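Local coordinates for thrombospondin related anonymous protein (PDB 4F1J), which probably acts in adhesion of the malaria parasite, here represented by its von Willebrand factor A domain, a Rossmann-like module that binds magnesium ions, at residues A[5-10]-A[109-114]; A[11-16]-A[48-53]; A[146-151]-A[174-179]. One frame throughout, in Å; residues are numbered along the deposited sequence.

Contact 1 of 3, residues A[5-10]-A[109-114]; sequences NDEVDL and INRENA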
loop_
_atom_site.group_PDB
_atom_site.type_symbol
_atom_site.label_atom_id
_atom_site.label_comp_id
_atom_site.label_asym_id
_atom_site.label_seq_id
_atom_site.Cartn_x
_atom_site.Cartn_y
_atom_site.Cartn_z
ATOM N N ASN A 5 2.246 -13.289 7.968
ATOM C CA ASN A 5 2.713 -14.610 7.623
ATOM C C ASN A 5 1.524 -15.488 7.239
ATOM O O ASN A 5 1.008 -16.207 8.103
ATOM C CB ASN A 5 3.437 -15.202 8.843
ATOM C CG ASN A 5 3.840 -16.640 8.640
ATOM O OD1 ASN A 5 3.948 -17.409 9.598
ATOM N ND2 ASN A 5 4.067 -17.013 7.394
ATOM N N ASP A 6 1.067 -15.380 5.991
ATOM C CA ASP A 6 -0.032 -16.177 5.443
ATOM C C ASP A 6 0.047 -16.162 3.906
ATOM O O ASP A 6 0.922 -15.506 3.323
ATOM C CB ASP A 6 -1.394 -15.643 5.902
ATOM C CG ASP A 6 -2.481 -16.730 5.956
ATOM O OD1 ASP A 6 -2.343 -17.785 5.290
ATOM O OD2 ASP A 6 -3.467 -16.529 6.707
ATOM N N GLU A 7 -0.840 -16.925 3.264
ATOM C CA GLU A 7 -0.956 -16.944 1.809
ATOM C C GLU A 7 -1.724 -15.676 1.375
ATOM O O GLU A 7 -2.951 -15.646 1.378
ATOM C CB GLU A 7 -1.688 -18.205 1.308
ATOM C CG GLU A 7 -1.483 -18.434 -0.183
ATOM C CD GLU A 7 -2.184 -19.672 -0.765
ATOM O OE1 GLU A 7 -2.789 -20.462 -0.002
ATOM O OE2 GLU A 7 -2.135 -19.830 -2.011
ATOM N N VAL A 8 -0.973 -14.638 1.014
ATOM C CA VAL A 8 -1.527 -13.315 0.699
ATOM C C VAL A 8 -0.756 -12.711 -0.478
ATOM O O VAL A 8 0.477 -12.727 -0.483
ATOM C CB VAL A 8 -1.382 -12.312 1.879
ATOM C CG1 VAL A 8 -2.047 -10.950 1.538
ATOM C CG2 VAL A 8 -1.980 -12.850 3.212
ATOM N N ASP A 9 -1.490 -12.242 -1.483
ATOM C CA ASP A 9 -0.936 -11.400 -2.544
ATOM C C ASP A 9 -1.135 -9.984 -2.016
ATOM O O ASP A 9 -2.279 -9.555 -1.768
ATOM C CB ASP A 9 -1.631 -11.615 -3.894
ATOM C CG ASP A 9 -1.384 -12.996 -4.474
ATOM O OD1 ASP A 9 -0.301 -13.584 -4.199
ATOM O OD2 ASP A 9 -2.237 -13.457 -5.275
ATOM N N LEU A 10 -0.024 -9.279 -1.785
ATOM C CA LEU A 10 -0.078 -7.973 -1.109
ATOM C C LEU A 10 0.384 -6.913 -2.099
ATOM O O LEU A 10 1.498 -6.974 -2.606
ATOM C CB LEU A 10 0.784 -7.970 0.164
ATOM C CG LEU A 10 0.636 -6.805 1.136
ATOM C CD1 LEU A 10 1.205 -7.142 2.514
ATOM C CD2 LEU A 10 1.321 -5.527 0.556
ATOM N N ILE A 109 -3.836 -12.971 -12.744
ATOM C CA ILE A 109 -2.432 -13.013 -12.376
ATOM C C ILE A 109 -2.264 -13.405 -10.911
ATOM O O ILE A 109 -1.282 -14.064 -10.538
ATOM C CB ILE A 109 -1.756 -11.644 -12.627
ATOM C CG1 ILE A 109 -1.942 -11.180 -14.080
ATOM C CG2 ILE A 109 -0.235 -11.705 -12.294
ATOM C CD1 ILE A 109 -1.475 -12.132 -15.105
ATOM N N ASN A 110 -3.196 -12.978 -10.069
ATOM C CA ASN A 110 -3.149 -13.293 -8.656
ATOM C C ASN A 110 -3.308 -14.798 -8.414
ATOM O O ASN A 110 -3.908 -15.498 -9.257
ATOM C CB ASN A 110 -4.265 -12.533 -7.923
ATOM C CG ASN A 110 -5.628 -12.989 -8.340
ATOM O OD1 ASN A 110 -5.996 -12.833 -9.508
ATOM N ND2 ASN A 110 -6.374 -13.600 -7.423
ATOM N N ARG A 111 -2.783 -15.278 -7.282
ATOM C CA ARG A 111 -3.141 -16.602 -6.772
ATOM C C ARG A 111 -4.601 -16.587 -6.320
ATOM O O ARG A 111 -4.971 -15.845 -5.417
ATOM C CB ARG A 111 -2.229 -17.016 -5.611
ATOM C CG ARG A 111 -0.802 -17.240 -6.008
ATOM C CD ARG A 111 0.057 -17.519 -4.781
ATOM N NE ARG A 111 0.157 -16.356 -3.920
ATOM C CZ ARG A 111 0.666 -16.350 -2.697
ATOM N NH1 ARG A 111 1.188 -17.465 -2.149
ATOM N NH2 ARG A 111 0.679 -15.227 -2.028
ATOM N N GLU A 112 -5.442 -17.389 -6.975
ATOM C CA GLU A 112 -6.838 -17.507 -6.593
ATOM C C GLU A 112 -6.968 -18.000 -5.164
ATOM O O GLU A 112 -7.921 -17.650 -4.474
ATOM C CB GLU A 112 -7.555 -18.498 -7.515
ATOM C CG GLU A 112 -7.748 -18.033 -8.909
ATOM C CD GLU A 112 -8.488 -19.087 -9.739
ATOM O OE1 GLU A 112 -8.080 -20.259 -9.646
ATOM O OE2 GLU A 112 -9.469 -18.756 -10.441
ATOM N N ASN A 113 -6.001 -18.783 -4.710
ATOM C CA ASN A 113 -6.031 -19.378 -3.385
ATOM C C ASN A 113 -5.613 -18.382 -2.298
ATOM O O ASN A 113 -5.877 -18.634 -1.132
ATOM C CB ASN A 113 -5.120 -20.633 -3.345
ATOM C CG ASN A 113 -5.516 -21.632 -2.246
ATOM O OD1 ASN A 113 -6.568 -22.273 -2.341
ATOM N ND2 ASN A 113 -4.657 -21.797 -1.224
ATOM N N ALA A 114 -4.967 -17.265 -2.680
ATOM C CA ALA A 114 -4.430 -16.298 -1.728
ATOM C C ALA A 114 -5.430 -15.215 -1.362
ATOM O O ALA A 114 -6.228 -14.786 -2.216
ATOM C CB ALA A 114 -3.173 -15.653 -2.314
HETATM O O HOH W 1 1.053 -20.372 -2.704
HETATM O O HOH W 2 -5.336 -18.991 1.385
#
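R111 reaches across to D9 with nearly its whole length. Its CB lies 3.6 Å from D9 OD2, the same oxygen that accepts a hydrogen bond from the backbone N of R111 (2.8 Å) through its syn lone pair. CG and CD run on past the carboxylate, and a bend at chi3 (-67°) brings the head group back against it. There NE meets D9 OD1 at 2.8 Å, forming a salt bridge, and NH2 reaches that oxygen at 2.9 Å; both come from the same face of the carboxylate plane, while OD1 itself stays in the plane of the guanidinium. The aliphatic part of E7 covers one face of this flat group, its CG 3.5 Å from R111 NH1, and NH1 also donates to a water. An arginine suits the place because it offers several N-H groups at its edge and a face that can pack on carbon. E7 is extended, with CG anti to its backbone N (chi1 -164°), and so carries its carboxylate past the guanidinium to N113, whose ND2 donates to E7 OE1 at 2.6 Å, slightly out of the carboxylate plane. Small A114 closes the type I turn that begins at R111, its N hydrogen-bonded to R111 O, and its CB fits against E7 CG at 3.9 Å. Further hydrogen bonds secure the charged pair: D9 OD2 also accepts from Q116 NE2, and R111 NH2 donates to A46 O. The contact ties the start of strand 8-15 to the loop that leads from helix 94-106 into strand 115-122, while strand 47-54 flanks strand 8-15 on its other edge and lays H48 against both D9 and R111.

Contact 2 of 3, residues A[11-16]-A[48-53]; sequences YLLMDC and HLYANI. With EDO (1,2-ethanediol), chain J.
Y11 and Y50 face the same side of the sheet, and their side chains cross at about a right angle. The rings meet obliquely, planes at 54° and centroids 5.6 Å apart; Y11 CD2 approaches Y50 CD1 at 3.7 Å, and Y50 CD1 lies near the edge of the Y11 ring. L13 follows on this face, sending CD2 to the edge of the Y50 ring, 4.1 Å from CE1. N52 crosses L13 obliquely. Its chi1 of 72° turns the amide back along its own strand, so that ND2 donates to Y50 OH at 3.0 Å, whereas N52 OD1 is buried without a polar partner. The Y11 hydroxyl bonds to Q116 instead, and helix 94-106 packs over these residues. Three backbone hydrogen bonds, such as L12 N to Y50 O at 2.8 Å, join two parallel strands of the Rossmann-like von Willebrand factor A fold, linked by helix 22-38 in a beta-alpha-beta crossover. Under that helix the paired side chains are apolar, branched ones filling the interior beside compact A51: L12 CB meets L49 CD1 at 4.0 Å, and M14 CB meets I53 CG2. C16 SG rests 3.9 Å from I53 CB. D15 points away from strand 47-54; its O accepts from an ethanediol, probably a crystallisation additive, and its OD1 bonds to S17, a magnesium ligand, as the first aspartate of the DxSxS motif.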
loop_
_atom_site.group_PDB
_atom_site.type_symbol
_atom_site.label_atom_id
_atom_site.label_comp_id
_atom_site.label_asym_id
_atom_site.label_seq_id
_atom_site.Cartn_x
_atom_site.Cartn_y
_atom_site.Cartn_z
ATOM N N TYR A 11 -0.520 -5.996 -2.407
ATOM C CA TYR A 11 -0.323 -4.952 -3.390
ATOM C C TYR A 11 -0.039 -3.643 -2.659
ATOM O O TYR A 11 -0.956 -2.932 -2.166
ATOM C CB TYR A 11 -1.541 -4.768 -4.317
ATOM C CG TYR A 11 -2.005 -6.025 -4.998
ATOM C CD1 TYR A 11 -2.841 -6.930 -4.344
ATOM C CD2 TYR A 11 -1.589 -6.342 -6.258
ATOM C CE1 TYR A 11 -3.243 -8.107 -4.964
ATOM C CE2 TYR A 11 -1.992 -7.499 -6.886
ATOM C CZ TYR A 11 -2.833 -8.378 -6.241
ATOM O OH TYR A 11 -3.191 -9.559 -6.888
ATOM N N LEU A 12 1.247 -3.327 -2.604
ATOM C CA LEU A 12 1.720 -2.079 -2.002
ATOM C C LEU A 12 1.607 -0.919 -3.019
ATOM O O LEU A 12 2.251 -0.947 -4.081
ATOM C CB LEU A 12 3.168 -2.255 -1.507
ATOM C CG LEU A 12 3.813 -1.000 -0.913
ATOM C CD1 LEU A 12 3.065 -0.498 0.316
ATOM C CD2 LEU A 12 5.322 -1.317 -0.604
ATOM N N LEU A 13 0.794 0.101 -2.697
ATOM C CA LEU A 13 0.593 1.241 -3.583
ATOM C C LEU A 13 1.159 2.445 -2.854
ATOM O O LEU A 13 0.613 2.879 -1.832
ATOM C CB LEU A 13 -0.903 1.480 -3.908
ATOM C CG LEU A 13 -1.769 0.282 -4.278
ATOM C CD1 LEU A 13 -3.121 0.715 -4.828
ATOM C CD2 LEU A 13 -1.128 -0.719 -5.210
ATOM N N MET A 14 2.264 2.973 -3.380
ATOM C CA MET A 14 3.041 3.988 -2.656
ATOM C C MET A 14 2.915 5.347 -3.351
ATOM O O MET A 14 3.412 5.535 -4.446
ATOM C CB MET A 14 4.496 3.537 -2.580
ATOM C CG MET A 14 5.388 4.481 -1.843
ATOM S SD MET A 14 7.048 3.789 -1.748
ATOM C CE MET A 14 7.845 4.933 -0.595
ATOM N N ASP A 15 2.194 6.255 -2.703
ATOM C CA ASP A 15 2.012 7.633 -3.144
ATOM C C ASP A 15 3.394 8.273 -3.279
ATOM O O ASP A 15 4.200 8.200 -2.343
ATOM C CB ASP A 15 1.158 8.303 -2.082
ATOM C CG ASP A 15 0.899 9.797 -2.299
ATOM O OD1 ASP A 15 1.714 10.524 -2.902
ATOM O OD2 ASP A 15 -0.129 10.217 -1.735
ATOM N N CYS A 16 3.683 8.866 -4.440
ATOM C CA CYS A 16 4.983 9.552 -4.661
ATOM C C CYS A 16 4.777 11.015 -5.101
ATOM O O CYS A 16 5.629 11.612 -5.765
ATOM C CB CYS A 16 5.849 8.780 -5.661
ATOM S SG CYS A 16 5.161 8.610 -7.313
ATOM N N HIS A 48 3.305 -12.896 -1.312
ATOM C CA HIS A 48 3.891 -12.454 -2.554
ATOM C C HIS A 48 3.565 -10.962 -2.672
ATOM O O HIS A 48 2.383 -10.577 -2.687
ATOM C CB HIS A 48 3.291 -13.148 -3.778
ATOM C CG HIS A 48 3.582 -14.619 -3.880
ATOM N ND1 HIS A 48 3.432 -15.314 -5.064
ATOM C CD2 HIS A 48 3.969 -15.534 -2.957
ATOM C CE1 HIS A 48 3.738 -16.587 -4.869
ATOM N NE2 HIS A 48 4.054 -16.750 -3.600
ATOM N N LEU A 49 4.615 -10.153 -2.805
ATOM C CA LEU A 49 4.506 -8.708 -2.932
ATOM C C LEU A 49 4.403 -8.222 -4.357
ATOM O O LEU A 49 5.101 -8.689 -5.251
ATOM C CB LEU A 49 5.746 -8.052 -2.295
ATOM C CG LEU A 49 5.798 -6.527 -2.275
ATOM C CD1 LEU A 49 4.761 -5.964 -1.313
ATOM C CD2 LEU A 49 7.246 -6.141 -1.886
ATOM N N TYR A 50 3.534 -7.221 -4.543
ATOM C CA TYR A 50 3.496 -6.376 -5.735
ATOM C C TYR A 50 3.697 -4.963 -5.216
ATOM O O TYR A 50 3.275 -4.635 -4.112
ATOM C CB TYR A 50 2.141 -6.465 -6.408
ATOM C CG TYR A 50 1.817 -5.322 -7.371
ATOM C CD1 TYR A 50 1.237 -4.123 -6.912
ATOM C CD2 TYR A 50 2.121 -5.436 -8.727
ATOM C CE1 TYR A 50 0.917 -3.102 -7.813
ATOM C CE2 TYR A 50 1.837 -4.393 -9.621
ATOM C CZ TYR A 50 1.240 -3.238 -9.147
ATOM O OH TYR A 50 0.946 -2.221 -10.061
ATOM N N ALA A 51 4.351 -4.129 -6.004
ATOM C CA ALA A 51 4.513 -2.727 -5.601
ATOM C C ALA A 51 4.393 -1.823 -6.790
ATOM O O ALA A 51 4.937 -2.099 -7.859
ATOM C CB ALA A 51 5.867 -2.486 -4.872
ATOM N N ASN A 52 3.648 -0.743 -6.606
ATOM C CA ASN A 52 3.705 0.378 -7.537
ATOM C C ASN A 52 3.884 1.679 -6.802
ATOM O O ASN A 52 3.688 1.742 -5.586
ATOM C CB ASN A 52 2.546 0.421 -8.561
ATOM C CG ASN A 52 1.180 0.810 -7.994
ATOM O OD1 ASN A 52 1.056 1.635 -7.091
ATOM N ND2 ASN A 52 0.123 0.228 -8.576
ATOM N N ILE A 53 4.332 2.689 -7.544
ATOM C CA ILE A 53 4.281 4.068 -7.057
ATOM C C ILE A 53 3.198 4.772 -7.849
ATOM O O ILE A 53 2.913 4.388 -9.000
ATOM C CB ILE A 53 5.623 4.777 -7.185
ATOM C CG1 ILE A 53 6.147 4.710 -8.618
ATOM C CG2 ILE A 53 6.644 4.142 -6.212
ATOM C CD1 ILE A 53 7.449 5.502 -8.858
HETATM C C1 EDO J . 3.242 8.791 1.379
HETATM O O1 EDO J . 2.873 9.590 0.251
HETATM C C2 EDO J . 4.597 8.131 1.135
HETATM O O2 EDO J . 4.565 7.215 0.049
#

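Contact 3 of 3, residues A[146-151]-A[174-179]; sequences IAVFGI and NLYADS. With EDO (1,2-ethanediol), chain L.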
loop_
_atom_site.group_PDB
_atom_site.type_symbol
_atom_site.label_atom_id
_atom_site.label_comp_id
_atom_site.label_asym_id
_atom_site.label_seq_id
_atom_site.Cartn_x
_atom_site.Cartn_y
_atom_site.Cartn_z
ATOM N N ILE A 146 -8.611 -3.698 1.746
ATOM C CA ILE A 146 -7.811 -2.491 1.518
ATOM C C ILE A 146 -7.429 -1.879 2.851
ATOM O O ILE A 146 -8.276 -1.704 3.718
ATOM C CB ILE A 146 -8.587 -1.454 0.672
ATOM C CG1 ILE A 146 -9.039 -2.075 -0.685
ATOM C CG2 ILE A 146 -7.719 -0.168 0.476
ATOM C CD1 ILE A 146 -9.949 -1.144 -1.545
ATOM N N ALA A 147 -6.138 -1.584 3.022
ATOM C CA ALA A 147 -5.620 -0.908 4.211
ATOM C C ALA A 147 -4.955 0.389 3.791
ATOM O O ALA A 147 -4.405 0.463 2.706
ATOM C CB ALA A 147 -4.627 -1.811 4.963
ATOM N N VAL A 148 -4.996 1.393 4.661
ATOM C CA VAL A 148 -4.388 2.684 4.380
ATOM C C VAL A 148 -3.554 3.179 5.561
ATOM O O VAL A 148 -4.003 3.208 6.713
ATOM C CB VAL A 148 -5.437 3.771 4.040
ATOM C CG1 VAL A 148 -4.760 5.140 3.884
ATOM C CG2 VAL A 148 -6.220 3.420 2.749
ATOM N N PHE A 149 -2.348 3.619 5.246
ATOM C CA PHE A 149 -1.443 4.248 6.216
ATOM C C PHE A 149 -1.281 5.694 5.757
ATOM O O PHE A 149 -0.628 5.963 4.745
ATOM C CB PHE A 149 -0.103 3.505 6.221
ATOM C CG PHE A 149 0.876 3.962 7.290
ATOM C CD1 PHE A 149 1.751 5.012 7.038
ATOM C CD2 PHE A 149 0.946 3.313 8.520
ATOM C CE1 PHE A 149 2.678 5.420 7.985
ATOM C CE2 PHE A 149 1.869 3.730 9.486
ATOM C CZ PHE A 149 2.734 4.763 9.217
ATOM N N GLY A 150 -1.881 6.617 6.505
ATOM C CA GLY A 150 -1.870 8.037 6.165
ATOM C C GLY A 150 -0.745 8.768 6.849
ATOM O O GLY A 150 -0.411 8.479 7.996
ATOM N N ILE A 151 -0.174 9.740 6.153
ATOM C CA ILE A 151 1.014 10.436 6.635
ATOM C C ILE A 151 0.839 11.943 6.544
ATOM O O ILE A 151 0.515 12.468 5.496
ATOM C CB ILE A 151 2.258 10.088 5.822
ATOM C CG1 ILE A 151 2.404 8.577 5.689
ATOM C CG2 ILE A 151 3.492 10.689 6.486
ATOM C CD1 ILE A 151 3.428 8.139 4.693
ATOM N N ASN A 174 -9.041 -1.342 12.239
ATOM C CA ASN A 174 -7.763 -2.043 12.189
ATOM C C ASN A 174 -7.041 -1.909 10.846
ATOM O O ASN A 174 -5.833 -2.040 10.784
ATOM C CB ASN A 174 -7.927 -3.502 12.608
ATOM C CG ASN A 174 -8.225 -3.631 14.103
ATOM O OD1 ASN A 174 -7.610 -2.946 14.916
ATOM N ND2 ASN A 174 -9.189 -4.474 14.459
ATOM N N LEU A 175 -7.784 -1.586 9.793
ATOM C CA LEU A 175 -7.205 -1.396 8.457
ATOM C C LEU A 175 -6.745 0.036 8.176
ATOM O O LEU A 175 -6.396 0.342 7.046
ATOM C CB LEU A 175 -8.202 -1.824 7.376
ATOM C CG LEU A 175 -8.502 -3.334 7.364
ATOM C CD1 LEU A 175 -9.530 -3.637 6.293
ATOM C CD2 LEU A 175 -7.240 -4.147 7.134
ATOM N N TYR A 176 -6.717 0.876 9.208
ATOM C CA TYR A 176 -6.279 2.244 9.060
ATOM C C TYR A 176 -5.341 2.676 10.194
ATOM O O TYR A 176 -5.590 2.386 11.355
ATOM C CB TYR A 176 -7.482 3.194 8.976
ATOM C CG TYR A 176 -7.043 4.627 8.834
ATOM C CD1 TYR A 176 -6.321 5.038 7.721
ATOM C CD2 TYR A 176 -7.295 5.574 9.832
ATOM C CE1 TYR A 176 -5.855 6.351 7.593
ATOM C CE2 TYR A 176 -6.868 6.894 9.696
ATOM C CZ TYR A 176 -6.147 7.280 8.583
ATOM O OH TYR A 176 -5.722 8.592 8.444
ATOM N N ALA A 177 -4.276 3.382 9.847
ATOM C CA ALA A 177 -3.477 4.108 10.818
ATOM C C ALA A 177 -2.938 5.348 10.147
ATOM O O ALA A 177 -2.894 5.439 8.910
ATOM C CB ALA A 177 -2.338 3.216 11.364
ATOM N N ASP A 178 -2.532 6.316 10.959
ATOM C CA ASP A 178 -1.807 7.451 10.423
ATOM C C ASP A 178 -0.668 7.877 11.359
ATOM O O ASP A 178 -0.554 7.401 12.503
ATOM C CB ASP A 178 -2.756 8.587 9.987
ATOM C CG ASP A 178 -3.669 9.084 11.091
ATOM O OD1 ASP A 178 -3.211 9.204 12.265
ATOM O OD2 ASP A 178 -4.839 9.403 10.783
ATOM N N SER A 179 0.182 8.763 10.841
ATOM C CA SER A 179 1.418 9.166 11.515
ATOM C C SER A 179 1.932 10.497 10.996
ATOM O O SER A 179 1.768 10.824 9.823
ATOM C CB SER A 179 2.510 8.128 11.267
ATOM O OG SER A 179 3.711 8.455 11.970
HETATM C C1 EDO L . -11.443 -3.922 11.578
HETATM O O1 EDO L . -11.524 -2.867 12.539
HETATM C C2 EDO L . -11.573 -3.455 10.130
HETATM O O2 EDO L . -10.647 -2.423 9.769
#
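V148 and Y176 sit side by side on one face of the sheet, the V148 CB lying in the plane of the Y176 ring at its edge, 4.0 Å from CD1. The same CD1 comes to 3.1 Å from V148 O. Beyond V148, G150 has no side chain, and the Y176 hydroxyl and D178 CB occupy that side, D178 CB 3.1 Å from G150 O. On the reverse face F149 CZ touches S179 CB at 3.9 Å, and small A177 packs beside the same ring. Four backbone hydrogen bonds set this parallel register, among them G150 N to A177 O at 2.9 Å and S179 N to G150 O at 2.9 Å.

Further out, helix 157-163 backs Y176. Helix 184-200 supports the other face, where F191 meets the F149 ring edge-to-face. I151, at the strand end, brings its side chain to about 4 Å from that of D123, a magnesium ligand. The outermost strand is therefore held by backbone bonds and by apolar packing around F149, while its partly exposed polar groups satisfy one another: D178 turns its carboxylate away from strand 146-151, where OD2 takes a weak bond from the Y176 hydroxyl, which also bonds to N160.

All three contacts reach one six-stranded mixed sheet, contact 1 through strand 8-15, since its other segment is loop. Contacts 1 and 2 share that strand and touch, with centres about 15 Å apart: L10 probably continues the pairing, with hydrogen bonds to H48 and Y50, and R111 NH1 packs near H48. Contact 2 is nested along the chain within the loop closed by contact 1, whereas contact 3 follows both. Its centre lies about 14 Å from that of contact 2 and 21 Å from that of contact 1, with strand 115-122 between strands 8-15 and 145-151. Contact 1 lies away from the metal sites, while the strand ends of contacts 2 and 3 approach the magnesium ligands S17 and D123.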